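Local coordinates for protein acyl-coenzyme A oxidase 3 (Yarrowia lipolytica, PDB 5YS9) that oxidises acyl-CoA substrates of different chain lengths to trans-2-enoyl-CoA with FAD and molecular oxygen, releasing hydrogen peroxide in peroxisomal fatty acid beta-oxidation, at residues A446-V449 with V450-T453; W417-A420 with N421-Q425; Q109-G112 with I113-G117. All blocks are in the same frame, centred on the assembly; numbering follows the deposited sequence.

Contact 1. Residues A446-V449 with V450-T453; sequences ADWV and VQCT. With FAD (flavin-adenine dinucleotide), chain C.
Gln451 folds back across one face of the Trp448 indole, three residues along the chain, where helix 441-448 gives way to a run of i to i+3 turns in the helical C-alpha domain of the oxidase. Gln451 CG makes a CH-pi contact, 3.7 Å from the centroid of the six-membered ring of Trp448 and only 5° off the normal. A bend at chi2 then turns the amide plane steeply to the indole, the two planes lying 76° apart. The Trp448 ring reaches this place with CG anti to its own backbone N (chi1 180°), and there its NE1 donates to Thr416 O. The backbone keeps the pair in step: Gln451 N donates to Trp448 O at 3.0 Å, and Cys452 N to Val449 O at 3.2 Å. With an alanine in place of Trp448, Gln451 would probably lose the platform under its methylene and be freer to turn, and Thr416 O would be left without its indole donor. OE1 of Gln451 is hydrogen-bonded to Trp454 NE1, which fixes the amide's rotation. Next to it, Val450 turns to the cofactor and also packs on Tyr435 of the second subunit. Val450 CG2 lies 3.2 Å from C8M of the flavin, and Thr453 CG2 comes within 3.9 Å of the ribityl O3'.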
ATOM      1  N   ALA A 446       0.702   4.355  -6.415  1.00 29.24           N
ATOM      2  CA  ALA A 446      -0.550   5.035  -6.742  1.00 28.33           C
ATOM      3  C   ALA A 446      -1.021   4.699  -8.120  1.00 27.69           C
ATOM      4  O   ALA A 446      -2.203   4.555  -8.330  1.00 31.44           O
ATOM      5  CB  ALA A 446      -0.361   6.548  -6.642  1.00 30.74           C
ATOM      6  N   ASP A 447      -0.125   4.683  -9.090  1.00 32.49           N
ATOM      7  CA  ASP A 447      -0.474   4.270 -10.441  1.00 31.70           C
ATOM      8  C   ASP A 447      -0.824   2.790 -10.594  1.00 31.95           C
ATOM      9  O   ASP A 447      -1.730   2.436 -11.317  1.00 30.93           O
ATOM     10  CB  ASP A 447       0.620   4.656 -11.431  1.00 32.65           C
ATOM     11  CG  ASP A 447       0.730   6.141 -11.641  1.00 34.45           C
ATOM     12  OD1 ASP A 447      -0.127   6.888 -11.179  1.00 36.67           O
ATOM     13  OD2 ASP A 447       1.694   6.575 -12.270  1.00 34.25           O
ATOM     14  N   TRP A 448      -0.069   1.925  -9.936  1.00 32.99           N
ATOM     15  CA  TRP A 448      -0.264   0.486 -10.079  1.00 33.30           C
ATOM     16  C   TRP A 448      -1.591  -0.052  -9.579  1.00 33.71           C
ATOM     17  O   TRP A 448      -2.160  -0.945 -10.158  1.00 36.68           O
ATOM     18  CB  TRP A 448       0.877  -0.316  -9.451  1.00 31.32           C
ATOM     19  CG  TRP A 448       0.659  -1.795  -9.599  1.00 30.49           C
ATOM     20  CD1 TRP A 448       0.182  -2.632  -8.663  1.00 31.10           C
ATOM     21  CD2 TRP A 448       0.806  -2.563 -10.785  1.00 27.71           C
ATOM     22  NE1 TRP A 448       0.056  -3.882  -9.168  1.00 31.89           N
ATOM     23  CE2 TRP A 448       0.438  -3.870 -10.478  1.00 27.83           C
ATOM     24  CE3 TRP A 448       1.244  -2.275 -12.071  1.00 27.94           C
ATOM     25  CZ2 TRP A 448       0.497  -4.889 -11.402  1.00 26.56           C
ATOM     26  CZ3 TRP A 448       1.302  -3.286 -12.984  1.00 28.42           C
ATOM     27  CH2 TRP A 448       0.927  -4.571 -12.653  1.00 26.69           C
ATOM     28  N   VAL A 449      -2.043   0.484  -8.472  1.00 34.22           N
ATOM     29  CA  VAL A 449      -3.017  -0.137  -7.613  1.00 35.54           C
ATOM     30  C   VAL A 449      -4.381  -0.391  -8.276  1.00 39.52           C
ATOM     31  O   VAL A 449      -5.087  -1.308  -7.912  1.00 41.67           O
ATOM     32  CB  VAL A 449      -3.046   0.615  -6.271  1.00 36.07           C
ATOM     33  CG1 VAL A 449      -4.369   1.260  -5.955  1.00 38.66           C
ATOM     34  CG2 VAL A 449      -2.521  -0.251  -5.155  1.00 40.56           C
ATOM     35  N   VAL A 450      -4.734   0.420  -9.255  1.00 36.11           N
ATOM     36  CA  VAL A 450      -5.988   0.258  -9.958  1.00 35.95           C
ATOM     37  C   VAL A 450      -6.079  -1.090 -10.683  1.00 35.51           C
ATOM     38  O   VAL A 450      -7.158  -1.579 -10.919  1.00 39.01           O
ATOM     39  CB  VAL A 450      -6.273   1.451 -10.900  1.00 39.11           C
ATOM     40  CG1 VAL A 450      -5.161   1.638 -11.909  1.00 39.40           C
ATOM     41  CG2 VAL A 450      -7.611   1.291 -11.581  1.00 36.52           C
ATOM     42  N   GLN A 451      -4.940  -1.690 -10.991  1.00 36.79           N
ATOM     43  CA  GLN A 451      -4.860  -2.970 -11.686  1.00 35.16           C
ATOM     44  C   GLN A 451      -5.589  -4.052 -10.905  1.00 35.50           C
ATOM     45  O   GLN A 451      -6.061  -5.018 -11.460  1.00 30.54           O
ATOM     46  CB  GLN A 451      -3.405  -3.397 -11.842  1.00 33.11           C
ATOM     47  CG  GLN A 451      -2.576  -2.544 -12.770  1.00 34.05           C
ATOM     48  CD  GLN A 451      -2.409  -3.160 -14.129  1.00 33.30           C
ATOM     49  OE1 GLN A 451      -3.218  -2.963 -15.009  1.00 33.23           O
ATOM     50  NE2 GLN A 451      -1.354  -3.907 -14.304  1.00 35.68           N
ATOM     51  N   CYS A 452      -5.589  -3.925  -9.596  1.00 33.85           N
ATOM     52  CA  CYS A 452      -6.391  -4.760  -8.731  1.00 36.69           C
ATOM     53  C   CYS A 452      -7.897  -4.567  -8.841  1.00 35.60           C
ATOM     54  O   CYS A 452      -8.644  -5.454  -8.500  1.00 37.31           O
ATOM     55  CB  CYS A 452      -5.928  -4.641  -7.289  1.00 34.23           C
ATOM     56  SG  CYS A 452      -4.172  -4.910  -7.095  1.00 37.38           S
ATOM     57  N   THR A 453      -8.342  -3.379  -9.216  1.00 36.00           N
ATOM     58  CA  THR A 453      -9.768  -3.101  -9.264  1.00 38.78           C
ATOM     59  C   THR A 453     -10.403  -3.303 -10.640  1.00 38.10           C
ATOM     60  O   THR A 453     -11.416  -3.945 -10.755  1.00 38.32           O
ATOM     61  CB  THR A 453     -10.060  -1.696  -8.686  1.00 39.17           C
ATOM     62  OG1 THR A 453      -9.887  -1.732  -7.272  1.00 42.00           O
ATOM     63  CG2 THR A 453     -11.461  -1.259  -8.958  1.00 40.47           C
TER
HETATM   64  PA  FAD C 801     -17.996  -3.219  -7.535  1.00 47.83           P
HETATM   65  O1A FAD C 801     -19.273  -2.621  -7.086  1.00 54.85           O
HETATM   66  O2A FAD C 801     -17.987  -4.306  -8.539  1.00 49.21           O
HETATM   67  O5B FAD C 801     -17.319  -3.807  -6.234  1.00 48.59           O
HETATM   68  C5B FAD C 801     -17.027  -2.956  -5.138  1.00 45.50           C
HETATM   69  C4B FAD C 801     -16.474  -3.747  -3.970  1.00 48.94           C
HETATM   70  O4B FAD C 801     -17.429  -4.717  -3.558  1.00 51.57           O
HETATM   71  C3B FAD C 801     -15.234  -4.498  -4.375  1.00 47.94           C
HETATM   72  O3B FAD C 801     -14.300  -4.471  -3.315  1.00 48.72           O
HETATM   73  C2B FAD C 801     -15.682  -5.918  -4.530  1.00 46.44           C
HETATM   74  O2B FAD C 801     -14.662  -6.780  -4.066  1.00 39.34           O
HETATM   75  C1B FAD C 801     -16.906  -6.028  -3.659  1.00 48.47           C
HETATM   76  N9A FAD C 801     -17.830  -6.970  -4.320  1.00 54.28           N
HETATM   77  C8A FAD C 801     -18.513  -6.774  -5.454  1.00 52.87           C
HETATM   78  N7A FAD C 801     -19.231  -7.864  -5.770  1.00 54.20           N
HETATM   79  C5A FAD C 801     -19.008  -8.780  -4.830  1.00 56.33           C
HETATM   80  C6A FAD C 801     -19.453 -10.154  -4.557  1.00 56.53           C
HETATM   81  N6A FAD C 801     -20.309 -10.785  -5.377  1.00 57.43           N
HETATM   82  N1A FAD C 801     -18.970 -10.756  -3.460  1.00 58.98           N
HETATM   83  C2A FAD C 801     -18.116 -10.142  -2.635  1.00 51.87           C
HETATM   84  N3A FAD C 801     -17.674  -8.903  -2.822  1.00 49.14           N
HETATM   85  C4A FAD C 801     -18.079  -8.188  -3.878  1.00 54.24           C
HETATM   86  N1  FAD C 801     -14.495   1.065 -16.853  1.00 37.54           N
HETATM   87  C2  FAD C 801     -14.734   1.169 -18.168  1.00 41.65           C
HETATM   88  O2  FAD C 801     -15.695   0.577 -18.651  1.00 46.95           O
HETATM   89  N3  FAD C 801     -13.979   1.879 -18.991  1.00 40.92           N
HETATM   90  C4  FAD C 801     -12.926   2.542 -18.566  1.00 35.56           C
HETATM   91  O4  FAD C 801     -12.254   3.196 -19.351  1.00 35.04           O
HETATM   92  C4X FAD C 801     -12.591   2.489 -17.143  1.00 36.09           C
HETATM   93  N5  FAD C 801     -11.545   3.144 -16.659  1.00 37.22           N
HETATM   94  C5X FAD C 801     -11.270   3.087 -15.354  1.00 39.43           C
HETATM   95  C6  FAD C 801     -10.183   3.789 -14.898  1.00 38.52           C
HETATM   96  C7  FAD C 801      -9.861   3.766 -13.570  1.00 36.92           C
HETATM   97  C7M FAD C 801      -8.659   4.536 -13.112  1.00 40.20           C
HETATM   98  C8  FAD C 801     -10.689   2.980 -12.630  1.00 36.53           C
HETATM   99  C8M FAD C 801     -10.351   2.933 -11.173  1.00 39.54           C
HETATM  100  C9  FAD C 801     -11.777   2.266 -13.086  1.00 40.45           C
HETATM  101  C9A FAD C 801     -12.103   2.293 -14.421  1.00 38.63           C
HETATM  102  N10 FAD C 801     -13.201   1.579 -14.913  1.00 36.97           N
HETATM  103  C10 FAD C 801     -13.466   1.687 -16.281  1.00 36.23           C
HETATM  104  C1' FAD C 801     -14.078   0.805 -14.035  1.00 41.05           C
HETATM  105  C2' FAD C 801     -13.533  -0.518 -13.528  1.00 44.83           C
HETATM  106  O2' FAD C 801     -13.532  -1.434 -14.609  1.00 44.32           O
HETATM  107  C3' FAD C 801     -14.442  -1.010 -12.402  1.00 45.26           C
HETATM  108  O3' FAD C 801     -14.276  -0.100 -11.331  1.00 45.31           O
HETATM  109  C4' FAD C 801     -14.208  -2.413 -11.839  1.00 44.77           C
HETATM  110  O4' FAD C 801     -14.162  -3.411 -12.850  1.00 50.84           O
HETATM  111  C5' FAD C 801     -15.351  -2.818 -10.940  1.00 42.79           C
HETATM  112  O5' FAD C 801     -15.385  -1.984  -9.804  1.00 50.92           O
HETATM  113  P   FAD C 801     -16.730  -1.346  -9.270  1.00 46.99           P
HETATM  114  O1P FAD C 801     -16.448   0.082  -9.012  1.00 51.38           O
HETATM  115  O2P FAD C 801     -17.835  -1.747 -10.174  1.00 47.91           O
HETATM  116  O3P FAD C 801     -16.929  -2.073  -7.876  1.00 50.53           O

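Contact 2. Residues W417-A420 with N421-Q425; sequences WTCA and NIIDQ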
ATOM      1  N   TRP A 417      -1.856  -7.983  -6.955  1.00 30.85           N
ATOM      2  CA  TRP A 417      -1.632  -7.701  -5.534  1.00 33.12           C
ATOM      3  C   TRP A 417      -0.155  -7.820  -5.108  1.00 33.28           C
ATOM      4  O   TRP A 417       0.349  -6.990  -4.345  1.00 38.83           O
ATOM      5  CB  TRP A 417      -2.447  -8.621  -4.631  1.00 33.43           C
ATOM      6  CG  TRP A 417      -3.848  -8.230  -4.354  1.00 34.52           C
ATOM      7  CD1 TRP A 417      -4.370  -6.949  -4.177  1.00 35.24           C
ATOM      8  CD2 TRP A 417      -4.924  -9.121  -4.176  1.00 35.84           C
ATOM      9  NE1 TRP A 417      -5.710  -7.020  -3.915  1.00 32.98           N
ATOM     10  CE2 TRP A 417      -6.076  -8.342  -3.881  1.00 35.35           C
ATOM     11  CE3 TRP A 417      -5.041 -10.517  -4.226  1.00 36.59           C
ATOM     12  CZ2 TRP A 417      -7.325  -8.920  -3.642  1.00 35.57           C
ATOM     13  CZ3 TRP A 417      -6.299 -11.088  -3.975  1.00 36.49           C
ATOM     14  CH2 TRP A 417      -7.414 -10.285  -3.697  1.00 35.43           C
ATOM     15  N   THR A 418       0.515  -8.854  -5.589  1.00 31.41           N
ATOM     16  CA  THR A 418       1.895  -9.059  -5.268  1.00 32.02           C
ATOM     17  C   THR A 418       2.776  -7.908  -5.781  1.00 31.99           C
ATOM     18  O   THR A 418       3.631  -7.443  -5.037  1.00 31.23           O
ATOM     19  CB  THR A 418       2.391 -10.423  -5.773  1.00 32.15           C
ATOM     20  OG1 THR A 418       1.752 -11.447  -5.003  1.00 32.27           O
ATOM     21  CG2 THR A 418       3.893 -10.556  -5.548  1.00 32.68           C
ATOM     22  N   CYS A 419       2.536  -7.438  -7.014  1.00 29.67           N
ATOM     23  CA  CYS A 419       3.260  -6.312  -7.545  1.00 30.90           C
ATOM     24  C   CYS A 419       3.096  -5.081  -6.628  1.00 32.89           C
ATOM     25  O   CYS A 419       4.066  -4.380  -6.351  1.00 30.57           O
ATOM     26  CB  CYS A 419       2.871  -5.995  -9.022  1.00 31.16           C
ATOM     27  SG  CYS A 419       3.702  -4.511  -9.717  1.00 30.08           S
ATOM     28  N   ALA A 420       1.872  -4.844  -6.162  1.00 32.24           N
ATOM     29  CA  ALA A 420       1.606  -3.779  -5.203  1.00 32.02           C
ATOM     30  C   ALA A 420       2.432  -3.975  -3.958  1.00 32.35           C
ATOM     31  O   ALA A 420       3.060  -3.048  -3.493  1.00 31.63           O
ATOM     32  CB  ALA A 420       0.110  -3.671  -4.877  1.00 29.01           C
ATOM     33  N   ASN A 421       2.457  -5.187  -3.426  1.00 35.12           N
ATOM     34  CA  ASN A 421       3.165  -5.411  -2.171  1.00 36.61           C
ATOM     35  C   ASN A 421       4.668  -5.166  -2.329  1.00 36.12           C
ATOM     36  O   ASN A 421       5.324  -4.766  -1.376  1.00 32.67           O
ATOM     37  CB  ASN A 421       2.926  -6.837  -1.657  1.00 37.68           C
ATOM     38  CG  ASN A 421       1.471  -7.118  -1.365  1.00 39.95           C
ATOM     39  OD1 ASN A 421       0.711  -6.206  -1.042  1.00 41.40           O
ATOM     40  ND2 ASN A 421       1.074  -8.390  -1.474  1.00 37.21           N
ATOM     41  N   ILE A 422       5.199  -5.483  -3.513  1.00 35.76           N
ATOM     42  CA  ILE A 422       6.626  -5.393  -3.789  1.00 37.29           C
ATOM     43  C   ILE A 422       7.040  -3.929  -3.885  1.00 35.64           C
ATOM     44  O   ILE A 422       8.052  -3.502  -3.306  1.00 33.03           O
ATOM     45  CB  ILE A 422       7.010  -6.122  -5.109  1.00 40.20           C
ATOM     46  CG1 ILE A 422       6.923  -7.652  -4.937  1.00 36.21           C
ATOM     47  CG2 ILE A 422       8.426  -5.715  -5.560  1.00 42.11           C
ATOM     48  CD1 ILE A 422       7.157  -8.433  -6.223  1.00 33.46           C
ATOM     49  N   ILE A 423       6.257  -3.168  -4.637  1.00 36.11           N
ATOM     50  CA  ILE A 423       6.459  -1.725  -4.696  1.00 36.42           C
ATOM     51  C   ILE A 423       6.492  -1.193  -3.252  1.00 38.51           C
ATOM     52  O   ILE A 423       7.449  -0.495  -2.870  1.00 41.92           O
ATOM     53  CB  ILE A 423       5.379  -0.997  -5.514  1.00 32.59           C
ATOM     54  CG1 ILE A 423       5.418  -1.413  -7.002  1.00 30.65           C
ATOM     55  CG2 ILE A 423       5.584   0.516  -5.450  1.00 32.23           C
ATOM     56  CD1 ILE A 423       4.124  -1.110  -7.761  1.00 28.82           C
ATOM     57  N   ASP A 424       5.499  -1.583  -2.452  1.00 33.64           N
ATOM     58  CA  ASP A 424       5.381  -1.078  -1.115  1.00 34.29           C
ATOM     59  C   ASP A 424       6.530  -1.515  -0.228  1.00 35.57           C
ATOM     60  O   ASP A 424       7.087  -0.706   0.484  1.00 36.99           O
ATOM     61  CB  ASP A 424       4.068  -1.508  -0.470  1.00 35.22           C
ATOM     62  CG  ASP A 424       3.778  -0.713   0.779  1.00 35.81           C
ATOM     63  OD1 ASP A 424       3.475   0.465   0.630  1.00 34.26           O
ATOM     64  OD2 ASP A 424       3.890  -1.232   1.893  1.00 37.73           O
ATOM     65  N   GLN A 425       6.855  -2.801  -0.263  1.00 37.46           N
ATOM     66  CA  GLN A 425       7.981  -3.379   0.498  1.00 39.95           C
ATOM     67  C   GLN A 425       9.332  -2.836   0.088  1.00 35.54           C
ATOM     68  O   GLN A 425      10.139  -2.544   0.943  1.00 34.75           O
ATOM     69  CB  GLN A 425       8.023  -4.900   0.319  1.00 44.56           C
ATOM     70  CG  GLN A 425       7.012  -5.647   1.169  1.00 50.09           C
ATOM     71  CD  GLN A 425       7.406  -5.687   2.623  1.00 59.09           C
ATOM     72  OE1 GLN A 425       6.546  -5.672   3.484  1.00 61.40           O
ATOM     73  NE2 GLN A 425       8.722  -5.749   2.910  1.00 65.89           N
TER
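Cys419 and Ile423, one helical turn apart, meet through SG and CD1 at 3.9 Å, and Thr418 and Ile422 make the equivalent contact on the adjoining flank, CG2 to CD1 at 4.0 Å and at an oblique angle. In both isoleucines CG1 is trans to the carbonyl carbon (chi1 -72° in Ile422), which lays the chain back along the previous turn: Ile422 CG1 rests 3.3 Å from Thr418 O. Asn421 likewise brings its amide carbon CG to 3.2 Å from Trp417 O, though ND2 is badly angled for a bond there; the carbonyl is already used by Asn421 N. Beneath the side chains run the backbone bonds that set this spacing. Ile423 N points almost straight at Cys419 O (3.0 Å, 176°), and Asp424 N donates to Ala420 O at 3.0 Å. Further out, Thr418 OG1 is hydrogen-bonded to Phe414 O, while Phe361 and Met365 of helix 349-385 pack on the threonine. Cys419 and Ile423 face Trp448 of helix 441-448. Two polar ends reach the second subunit: Trp417 NE1 is hydrogen-bonded to Gln428 there, and Asp424 OD1 to Tyr445, with a salt bridge to Arg427 of its own chain as well. This is the regular i to i+4 pattern of an alpha-helix, here within the long-helix bundle of the acyl-CoA oxidase and dehydrogenase fold.

Contact 3. Residues Q109-G112 with I113-G117; sequences QLHG and IVDMG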
ATOM      1  N   GLN A 109       3.794  -2.100 -23.020  1.00 36.65           N
ATOM      2  CA  GLN A 109       4.038  -2.665 -21.681  1.00 35.01           C
ATOM      3  C   GLN A 109       5.391  -2.186 -21.104  1.00 33.85           C
ATOM      4  O   GLN A 109       5.540  -1.877 -19.916  1.00 31.22           O
ATOM      5  CB  GLN A 109       4.092  -4.195 -21.748  1.00 34.01           C
ATOM      6  CG  GLN A 109       2.794  -4.972 -21.879  1.00 36.26           C
ATOM      7  CD  GLN A 109       3.063  -6.496 -21.914  1.00 39.65           C
ATOM      8  OE1 GLN A 109       3.798  -7.002 -22.798  1.00 40.92           O
ATOM      9  NE2 GLN A 109       2.499  -7.219 -20.954  1.00 33.65           N
ATOM     10  N   LEU A 110       6.394  -2.189 -21.956  1.00 34.13           N
ATOM     11  CA  LEU A 110       7.676  -1.598 -21.621  1.00 36.57           C
ATOM     12  C   LEU A 110       7.537  -0.116 -21.177  1.00 35.59           C
ATOM     13  O   LEU A 110       8.185   0.302 -20.230  1.00 32.00           O
ATOM     14  CB  LEU A 110       8.650  -1.715 -22.799  1.00 35.59           C
ATOM     15  CG  LEU A 110       9.057  -3.155 -23.176  1.00 36.62           C
ATOM     16  CD1 LEU A 110       9.661  -3.141 -24.563  1.00 35.56           C
ATOM     17  CD2 LEU A 110      10.022  -3.740 -22.152  1.00 38.76           C
ATOM     18  N   HIS A 111       6.703   0.637 -21.877  1.00 34.63           N
ATOM     19  CA  HIS A 111       6.501   2.044 -21.611  1.00 38.37           C
ATOM     20  C   HIS A 111       5.774   2.234 -20.292  1.00 39.32           C
ATOM     21  O   HIS A 111       5.936   3.281 -19.668  1.00 36.73           O
ATOM     22  CB  HIS A 111       5.665   2.670 -22.737  1.00 38.59           C
ATOM     23  CG  HIS A 111       5.564   4.162 -22.670  1.00 39.87           C
ATOM     24  ND1 HIS A 111       4.419   4.845 -23.016  1.00 42.81           N
ATOM     25  CD2 HIS A 111       6.463   5.102 -22.293  1.00 38.88           C
ATOM     26  CE1 HIS A 111       4.635   6.144 -22.888  1.00 44.10           C
ATOM     27  NE2 HIS A 111       5.863   6.323 -22.440  1.00 40.38           N
ATOM     28  N   GLY A 112       4.954   1.231 -19.924  1.00 37.23           N
ATOM     29  CA  GLY A 112       4.228   1.176 -18.667  1.00 35.35           C
ATOM     30  C   GLY A 112       5.104   0.977 -17.445  1.00 34.75           C
ATOM     31  O   GLY A 112       4.658   1.160 -16.335  1.00 37.05           O
ATOM     32  N   ILE A 113       6.350   0.590 -17.645  1.00 34.46           N
ATOM     33  CA  ILE A 113       7.336   0.555 -16.564  1.00 35.05           C
ATOM     34  C   ILE A 113       7.600   1.946 -15.959  1.00 32.11           C
ATOM     35  O   ILE A 113       7.852   2.064 -14.776  1.00 31.30           O
ATOM     36  CB  ILE A 113       8.666  -0.041 -17.045  1.00 33.92           C
ATOM     37  CG1 ILE A 113       8.428  -1.459 -17.592  1.00 35.91           C
ATOM     38  CG2 ILE A 113       9.695  -0.106 -15.912  1.00 34.01           C
ATOM     39  CD1 ILE A 113       9.606  -2.069 -18.356  1.00 37.62           C
ATOM     40  N   VAL A 114       7.522   2.987 -16.766  1.00 31.67           N
ATOM     41  CA  VAL A 114       7.705   4.368 -16.285  1.00 31.84           C
ATOM     42  C   VAL A 114       6.591   5.373 -16.550  1.00 33.57           C
ATOM     43  O   VAL A 114       6.543   6.416 -15.908  1.00 36.84           O
ATOM     44  CB  VAL A 114       8.990   4.941 -16.831  1.00 34.19           C
ATOM     45  CG1 VAL A 114      10.155   4.244 -16.156  1.00 36.74           C
ATOM     46  CG2 VAL A 114       9.079   4.801 -18.350  1.00 33.75           C
ATOM     47  N   ASP A 115       5.651   5.064 -17.431  1.00 36.08           N
ATOM     48  CA  ASP A 115       4.496   5.960 -17.645  1.00 37.75           C
ATOM     49  C   ASP A 115       3.208   5.134 -17.737  1.00 35.07           C
ATOM     50  O   ASP A 115       2.822   4.665 -18.777  1.00 39.00           O
ATOM     51  CB  ASP A 115       4.764   6.829 -18.901  1.00 38.20           C
ATOM     52  CG  ASP A 115       3.754   7.927 -19.071  1.00 36.53           C
ATOM     53  OD1 ASP A 115       2.792   7.898 -18.287  1.00 36.83           O
ATOM     54  OD2 ASP A 115       3.907   8.782 -19.990  1.00 34.22           O
ATOM     55  N   MET A 116       2.558   4.918 -16.618  1.00 36.54           N
ATOM     56  CA  MET A 116       1.330   4.141 -16.643  1.00 36.86           C
ATOM     57  C   MET A 116       0.113   4.975 -17.069  1.00 34.65           C
ATOM     58  O   MET A 116      -0.922   4.428 -17.295  1.00 34.44           O
ATOM     59  CB  MET A 116       1.096   3.517 -15.294  1.00 39.05           C
ATOM     60  CG  MET A 116       2.241   2.635 -14.819  1.00 41.02           C
ATOM     61  SD  MET A 116       1.909   1.679 -13.310  1.00 40.77           S
ATOM     62  CE  MET A 116       3.396   2.131 -12.415  1.00 36.47           C
ATOM     63  N   GLY A 117       0.238   6.298 -17.165  1.00 34.27           N
ATOM     64  CA  GLY A 117      -0.849   7.141 -17.578  1.00 32.11           C
ATOM     65  C   GLY A 117      -1.001   7.175 -19.079  1.00 33.14           C
ATOM     66  O   GLY A 117      -2.071   6.910 -19.604  1.00 36.41           O
TER
HETATM   67  O   HOH W   1       6.626   8.990 -21.378  1.00 33.68           O
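Leu110 and Ile113 lie side by side and point the same way, on the closely packed side of the turn that joins helix 101-111 to helix 116-136. Ile113 presses CG1 to 3.2 Å from Leu110 O, the same carbonyl that accepts from Ile113 N, and the two methyls CD2 of Leu110 and CD1 of Ile113 are 4.2 Å apart. Gly112 belongs to this tight part: a beta-carbon there would be crowded by Gln109 O, and Met116 CG already sits 3.2 Å from Gly112 O. The other side is looser, with a water joining the side chains, although His111 and Asp115 remain buried; Val114 is partly exposed. Asp115 N donates to His111 O at 2.9 Å, while Asp115 CB lies over the imidazole face, 4.1 Å from the centroid of the His111 ring. With chi1 near -171° in both residues, ring and carboxylate run alongside each other, their planes 66° apart. A water in the plane of the ring is hydrogen-bonded to His111 NE2 at 3.0 Å and donates to Asp115 OD2. Asp115 also occupies the N-cap position, where OD1 accepts weakly from Gly117 N; OD2 is gripped further by Thr118 OG1 and by a salt bridge to Arg88. Around the turn, Leu110 packs on helix 49-63 and on Phe315 of helix 300-330, and Ile113 touches Gln318 of that helix and Phe643 of helix 641-644.

In the fold
Contact 1 is the hub of the three. Its Trp448 lies against contact 2, with CE2 3.4 Å from Cys419 SG and CB 3.7 Å from Ile423 CD1, and beside it Cys452 SG approaches Trp417 CD1 at 3.6 Å. From contact 3, Met116 SD reaches Asp447 CB at 3.7 Å, so the turn at 113-117 rests on helix 441-448. Contacts 2 and 3 do not touch; their centres are about 17 Å apart. Val450 and Thr453 of contact 1 line the FAD pocket directly, whereas the side chains of Trp417 and Met116 stay about 8 and 10 Å from a bound FAD. Contacts 1 and 2 both meet the second subunit, which contributes further residues to the cofactor site.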